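Long-range contacts in NADP-dependent glyceraldehyde-3-phosphate dehydrogenase (Bacillus halodurans, PDB 3PRL), which probably oxidises glyceraldehyde 3-phosphate to 3-phosphoglycerate using NADP+, without phosphorylation: residues D264-L269 and L414-T420; K297-D303 and L392-K398. One frame throughout, in Å; residues are numbered along the deposited sequence.

Interaction 1: residues D264-L269 and L414-T420; sequences DPAIVL and LQASIFT
Strands 264-268 and 415-419 run side by side and parallel, deep in a mixed sheet, with axes only 9° apart. Four backbone bonds join them. S417 N donates to P265 O and I267 N to S417 O (2.8 Å); F419 N then meets I267 O (2.6 Å), and L269 N, just past its strand, reaches F419 O. At the start of the pairing a side chain replaces the backbone acceptor: Q415 N bonds D264 OD1 at 2.8 Å, approaching from above the carboxylate plane, 49° out of it. A water donates to the same OD1 and accepts from L414 N, while D264 OD2 is held by A295 N and T444 OG1, so the carboxylate is gripped through both oxygens. F419 shares its face of the sheet with A266, V268 and S417. With CG anti to the carbonyl carbon and beside the backbone N (chi1 -68°), its ring edge at CD2 lies 3.3 Å from I267 O, and both A266 and F419 touch I281 of helix 274-286. On the other face, I267 and I418 run alongside each other and their CD1 methyls meet at 3.6 Å; I418 continues onto I429 of helix 423-431. L269 CD1 lies 3.9 Å from T420 CG2 where the strands end. A largely parallel sheet with helices on both faces, here 274-286 and 423-431, is typical of the catalytic domain of aldehyde dehydrogenases.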
loop_
_atom_site.group_PDB
_atom_site.type_symbol
_atom_site.label_atom_id
_atom_site.label_comp_id
_atom_site.label_asym_id
_atom_site.label_seq_id
_atom_site.Cartn_x
_atom_site.Cartn_y
_atom_site.Cartn_z
ATOM N N ASP D 264 10.381 27.229 -14.659
ATOM C CA ASP D 264 11.290 26.458 -13.795
ATOM C C ASP D 264 12.626 27.201 -13.608
ATOM O O ASP D 264 13.261 27.586 -14.578
ATOM C CB ASP D 264 11.549 25.016 -14.314
ATOM C CG ASP D 264 10.271 24.196 -14.520
ATOM O OD1 ASP D 264 9.249 24.420 -13.819
ATOM O OD2 ASP D 264 10.290 23.304 -15.403
ATOM N N PRO D 265 13.026 27.437 -12.350
ATOM C CA PRO D 265 14.337 28.034 -12.094
ATOM C C PRO D 265 15.449 27.009 -12.041
ATOM O O PRO D 265 15.226 25.848 -11.661
ATOM C CB PRO D 265 14.177 28.668 -10.714
ATOM C CG PRO D 265 13.090 27.820 -10.042
ATOM C CD PRO D 265 12.154 27.448 -11.152
ATOM N N ALA D 266 16.642 27.437 -12.436
ATOM C CA ALA D 266 17.837 26.675 -12.172
ATOM C C ALA D 266 18.564 27.469 -11.105
ATOM O O ALA D 266 18.820 28.656 -11.277
ATOM C CB ALA D 266 18.672 26.562 -13.414
ATOM N N ILE D 267 18.856 26.816 -9.987
ATOM C CA ILE D 267 19.618 27.457 -8.921
ATOM C C ILE D 267 21.018 26.863 -8.909
ATOM O O ILE D 267 21.172 25.641 -8.813
ATOM C CB ILE D 267 18.913 27.297 -7.560
ATOM C CG1 ILE D 267 17.475 27.847 -7.668
ATOM C CG2 ILE D 267 19.720 27.972 -6.459
ATOM C CD1 ILE D 267 16.653 27.813 -6.387
ATOM N N VAL D 268 22.022 27.734 -9.042
ATOM C CA VAL D 268 23.427 27.334 -9.083
ATOM C C VAL D 268 24.204 28.001 -7.932
ATOM O O VAL D 268 24.430 29.212 -7.941
ATOM C CB VAL D 268 24.064 27.658 -10.458
ATOM C CG1 VAL D 268 25.289 26.802 -10.696
ATOM C CG2 VAL D 268 23.056 27.444 -11.599
ATOM N N LEU D 269 24.562 27.206 -6.922
ATOM C CA LEU D 269 25.342 27.690 -5.779
ATOM C C LEU D 269 26.852 27.586 -6.030
ATOM O O LEU D 269 27.276 26.985 -7.011
ATOM C CB LEU D 269 24.950 26.953 -4.487
ATOM C CG LEU D 269 23.512 27.123 -3.980
ATOM C CD1 LEU D 269 23.279 26.344 -2.679
ATOM C CD2 LEU D 269 23.149 28.599 -3.817
ATOM N N LEU D 414 5.787 24.779 -11.228
ATOM C CA LEU D 414 5.818 23.451 -11.823
ATOM C C LEU D 414 6.975 22.607 -11.238
ATOM O O LEU D 414 6.759 21.693 -10.420
ATOM C CB LEU D 414 5.854 23.584 -13.361
ATOM C CG LEU D 414 5.650 22.402 -14.322
ATOM C CD1 LEU D 414 4.637 21.371 -13.792
ATOM C CD2 LEU D 414 5.182 22.918 -15.676
ATOM N N GLN D 415 8.208 22.953 -11.626
ATOM C CA GLN D 415 9.385 22.204 -11.225
ATOM C C GLN D 415 10.571 23.148 -10.981
ATOM O O GLN D 415 10.461 24.337 -11.211
ATOM C CB GLN D 415 9.714 21.142 -12.288
ATOM C CG GLN D 415 8.782 19.923 -12.260
ATOM C CD GLN D 415 9.416 18.674 -12.885
ATOM O OE1 GLN D 415 10.582 18.686 -13.242
ATOM N NE2 GLN D 415 8.640 17.577 -12.976
ATOM N N ALA D 416 11.692 22.612 -10.493
ATOM C CA ALA D 416 12.916 23.402 -10.267
ATOM C C ALA D 416 14.159 22.528 -10.154
ATOM O O ALA D 416 14.065 21.339 -9.826
ATOM C CB ALA D 416 12.780 24.268 -8.996
ATOM N N SER D 417 15.320 23.136 -10.401
ATOM C CA SER D 417 16.619 22.488 -10.202
ATOM C C SER D 417 17.478 23.221 -9.152
ATOM O O SER D 417 17.510 24.455 -9.146
ATOM C CB SER D 417 17.390 22.452 -11.524
ATOM O OG SER D 417 16.648 21.860 -12.572
ATOM N N ILE D 418 18.152 22.465 -8.272
ATOM C CA ILE D 418 19.217 23.010 -7.417
ATOM C C ILE D 418 20.549 22.351 -7.788
ATOM O O ILE D 418 20.629 21.121 -7.925
ATOM C CB ILE D 418 18.967 22.801 -5.875
ATOM C CG1 ILE D 418 17.481 22.902 -5.495
ATOM C CG2 ILE D 418 19.845 23.760 -5.027
ATOM C CD1 ILE D 418 16.841 24.251 -5.760
ATOM N N PHE D 419 21.587 23.170 -7.953
ATOM C CA PHE D 419 22.920 22.697 -8.306
ATOM C C PHE D 419 23.969 23.016 -7.222
ATOM O O PHE D 419 24.185 24.183 -6.858
ATOM C CB PHE D 419 23.327 23.263 -9.661
ATOM C CG PHE D 419 22.521 22.719 -10.816
ATOM C CD1 PHE D 419 22.902 21.542 -11.454
ATOM C CD2 PHE D 419 21.388 23.397 -11.276
ATOM C CE1 PHE D 419 22.167 21.036 -12.536
ATOM C CE2 PHE D 419 20.637 22.901 -12.349
ATOM C CZ PHE D 419 21.030 21.712 -12.978
ATOM N N THR D 420 24.593 21.959 -6.705
ATOM C CA THR D 420 25.391 22.005 -5.473
ATOM C C THR D 420 26.079 20.659 -5.298
ATOM O O THR D 420 25.589 19.641 -5.785
ATOM C CB THR D 420 24.491 22.145 -4.221
ATOM O OG1 THR D 420 23.241 22.750 -4.570
ATOM C CG2 THR D 420 25.171 22.959 -3.140
HETATM O O HOH W 1 7.901 26.634 -12.557
#

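Interaction 2: residues K297-D303 and L392-K398; sequences KRVFVQD and LPIIRVK
F300 carries CG beside its backbone N and opposite its carbonyl carbon (chi1 -58°), which lays the ring across V397; there chi1 of 173° turns CG2 toward the ring edge, 3.6 Å from F300 CD1 and near the ring plane. I395 runs alongside the ring, with its CG2 3.8 Å from F300 CD1 and its CD1 the same distance from F300 CE1. Trimming F300 to an alanine is likely to leave the methyls of I395 and V397 without their shared aromatic neighbour and to open a gap beneath helix 400-409, whose A403 and L406 also touch the ring. On the other face V301 CG1 meets I394 CG2 at 3.6 Å, and V299 CG2 lies 3.7 Å from I394 CD1; V301 also packs on A306 and L309 of helix 303-317. The two strands are parallel neighbours in the doubly wound alpha/beta domain of this family, their short axes 31° apart. V299 N to P393 O, I395 N to V299 O, V301 N to I395 O and V397 N to V301 O (2.8 Å) bond them, followed by a weak bond from D303 N to V397 O. P393 has no N-H to give, and its CD instead sits 3.1 Å from K297 O. The charged ends leave the strand pair: K297 NZ forms a salt bridge with E386, and R396 NH1 with D307. At the end of the pairing, Q302 CG rests 3.1 Å from K398 O.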
loop_
_atom_site.group_PDB
_atom_site.type_symbol
_atom_site.label_atom_id
_atom_site.label_comp_id
_atom_site.label_asym_id
_atom_site.label_seq_id
_atom_site.Cartn_x
_atom_site.Cartn_y
_atom_site.Cartn_z
ATOM N N LYS D 297 13.835 27.813 -17.383
ATOM C CA LYS D 297 13.595 29.061 -18.098
ATOM C C LYS D 297 14.146 30.249 -17.344
ATOM O O LYS D 297 13.903 31.371 -17.731
ATOM C CB LYS D 297 12.097 29.255 -18.326
ATOM C CG LYS D 297 11.472 28.313 -19.338
ATOM C CD LYS D 297 10.000 28.334 -19.162
ATOM C CE LYS D 297 9.315 27.382 -20.098
ATOM N NZ LYS D 297 8.138 26.768 -19.391
ATOM N N ARG D 298 14.892 29.986 -16.276
ATOM C CA ARG D 298 15.412 31.003 -15.364
ATOM C C ARG D 298 16.659 30.456 -14.691
ATOM O O ARG D 298 16.611 29.369 -14.109
ATOM C CB ARG D 298 14.403 31.260 -14.240
ATOM C CG ARG D 298 13.429 32.390 -14.426
ATOM C CD ARG D 298 12.796 32.726 -13.075
ATOM N NE ARG D 298 11.884 31.691 -12.580
ATOM C CZ ARG D 298 11.084 31.836 -11.523
ATOM N NH1 ARG D 298 11.073 32.987 -10.840
ATOM N NH2 ARG D 298 10.282 30.839 -11.149
ATOM N N VAL D 299 17.768 31.189 -14.749
ATOM C CA VAL D 299 18.924 30.805 -13.946
ATOM C C VAL D 299 19.213 31.826 -12.850
ATOM O O VAL D 299 19.630 32.945 -13.128
ATOM C CB VAL D 299 20.206 30.595 -14.780
ATOM C CG1 VAL D 299 21.350 30.140 -13.870
ATOM C CG2 VAL D 299 19.983 29.588 -15.911
ATOM N N PHE D 300 18.987 31.434 -11.604
ATOM C CA PHE D 300 19.528 32.187 -10.475
ATOM C C PHE D 300 20.905 31.603 -10.164
ATOM O O PHE D 300 21.004 30.468 -9.696
ATOM C CB PHE D 300 18.630 32.066 -9.239
ATOM C CG PHE D 300 17.212 32.520 -9.454
ATOM C CD1 PHE D 300 16.903 33.871 -9.544
ATOM C CD2 PHE D 300 16.182 31.593 -9.540
ATOM C CE1 PHE D 300 15.592 34.291 -9.728
ATOM C CE2 PHE D 300 14.867 32.002 -9.728
ATOM C CZ PHE D 300 14.568 33.346 -9.819
ATOM N N VAL D 301 21.962 32.366 -10.427
ATOM C CA VAL D 301 23.331 31.882 -10.211
ATOM C C VAL D 301 24.093 32.757 -9.216
ATOM O O VAL D 301 24.097 33.980 -9.336
ATOM C CB VAL D 301 24.133 31.751 -11.554
ATOM C CG1 VAL D 301 24.248 33.080 -12.271
ATOM C CG2 VAL D 301 25.502 31.142 -11.311
ATOM N N GLN D 302 24.738 32.125 -8.238
ATOM C CA GLN D 302 25.487 32.864 -7.226
ATOM C C GLN D 302 26.592 33.693 -7.874
ATOM O O GLN D 302 27.196 33.261 -8.854
ATOM C CB GLN D 302 26.074 31.919 -6.177
ATOM C CG GLN D 302 26.219 32.572 -4.821
ATOM C CD GLN D 302 26.954 31.713 -3.829
ATOM O OE1 GLN D 302 26.343 30.934 -3.101
ATOM N NE2 GLN D 302 28.271 31.852 -3.785
ATOM N N ASP D 303 26.831 34.888 -7.338
ATOM C CA ASP D 303 27.821 35.811 -7.912
ATOM C C ASP D 303 29.249 35.256 -8.023
ATOM O O ASP D 303 29.904 35.441 -9.054
ATOM C CB ASP D 303 27.805 37.181 -7.205
ATOM C CG ASP D 303 27.735 37.072 -5.686
ATOM O OD1 ASP D 303 28.761 36.750 -5.037
ATOM O OD2 ASP D 303 26.646 37.342 -5.137
ATOM N N LEU D 392 16.761 32.275 -22.822
ATOM C CA LEU D 392 17.118 31.853 -21.472
ATOM C C LEU D 392 17.788 33.002 -20.737
ATOM O O LEU D 392 18.861 33.456 -21.150
ATOM C CB LEU D 392 18.044 30.626 -21.513
ATOM C CG LEU D 392 18.554 30.046 -20.186
ATOM C CD1 LEU D 392 17.398 29.587 -19.310
ATOM C CD2 LEU D 392 19.545 28.905 -20.438
ATOM N N PRO D 393 17.149 33.496 -19.672
ATOM C CA PRO D 393 17.769 34.561 -18.885
ATOM C C PRO D 393 18.675 34.019 -17.792
ATOM O O PRO D 393 18.427 32.951 -17.248
ATOM C CB PRO D 393 16.571 35.285 -18.270
ATOM C CG PRO D 393 15.500 34.236 -18.182
ATOM C CD PRO D 393 15.731 33.291 -19.320
ATOM N N ILE D 394 19.733 34.763 -17.492
ATOM C CA ILE D 394 20.558 34.471 -16.332
ATOM C C ILE D 394 20.350 35.594 -15.311
ATOM O O ILE D 394 20.372 36.785 -15.659
ATOM C CB ILE D 394 22.068 34.284 -16.698
ATOM C CG1 ILE D 394 22.252 33.497 -18.017
ATOM C CG2 ILE D 394 22.842 33.658 -15.538
ATOM C CD1 ILE D 394 21.706 32.074 -18.032
ATOM N N ILE D 395 20.102 35.209 -14.063
ATOM C CA ILE D 395 19.871 36.179 -13.011
ATOM C C ILE D 395 20.968 36.024 -11.969
ATOM O O ILE D 395 21.093 34.987 -11.322
ATOM C CB ILE D 395 18.435 36.075 -12.415
ATOM C CG1 ILE D 395 17.390 36.422 -13.486
ATOM C CG2 ILE D 395 18.279 36.995 -11.209
ATOM C CD1 ILE D 395 15.961 36.029 -13.139
ATOM N N ARG D 396 21.800 37.051 -11.859
ATOM C CA ARG D 396 22.934 37.005 -10.947
ATOM C C ARG D 396 22.412 37.237 -9.528
ATOM O O ARG D 396 21.792 38.259 -9.234
ATOM C CB ARG D 396 24.027 38.021 -11.337
ATOM C CG ARG D 396 24.070 38.378 -12.824
ATOM C CD ARG D 396 25.491 38.618 -13.320
ATOM N NE ARG D 396 26.033 37.444 -14.015
ATOM C CZ ARG D 396 27.313 37.272 -14.342
ATOM N NH1 ARG D 396 28.221 38.183 -14.029
ATOM N NH2 ARG D 396 27.688 36.168 -14.971
ATOM N N VAL D 397 22.643 36.258 -8.665
ATOM C CA VAL D 397 22.093 36.272 -7.312
ATOM C C VAL D 397 23.225 36.235 -6.267
ATOM O O VAL D 397 24.359 35.897 -6.599
ATOM C CB VAL D 397 21.080 35.104 -7.149
ATOM C CG1 VAL D 397 20.616 34.969 -5.732
ATOM C CG2 VAL D 397 19.884 35.316 -8.062
ATOM N N LYS D 398 22.917 36.603 -5.022
ATOM C CA LYS D 398 23.904 36.598 -3.941
ATOM C C LYS D 398 23.977 35.253 -3.217
ATOM O O LYS D 398 25.065 34.779 -2.896
ATOM C CB LYS D 398 23.622 37.714 -2.929
ATOM C CG LYS D 398 24.880 38.382 -2.355
ATOM C CD LYS D 398 24.718 38.805 -0.880
ATOM C CE LYS D 398 23.458 39.658 -0.624
ATOM N NZ LYS D 398 23.136 39.795 0.831
#

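Interactions 1 and 2 lie in one sheet and share a seam, because strands 264-268 and 296-302 are themselves neighbours: A266 N and O probably bond R298 O and F300 N, and P265 CB packs on F300 CE2. Strand order is therefore 415-419, 264-268, 296-302, 391-397. Helix 400-409 links the outer two of these four strands, so its crossover spans both contacts. Interaction 1 is buried throughout, and a carboxylate closes its start where interaction 2 has a proline without an N-H. Interaction 2 is more twisted and richer in branched aliphatic contacts; its core is equally buried, but it ends at the surface with D303 and K398.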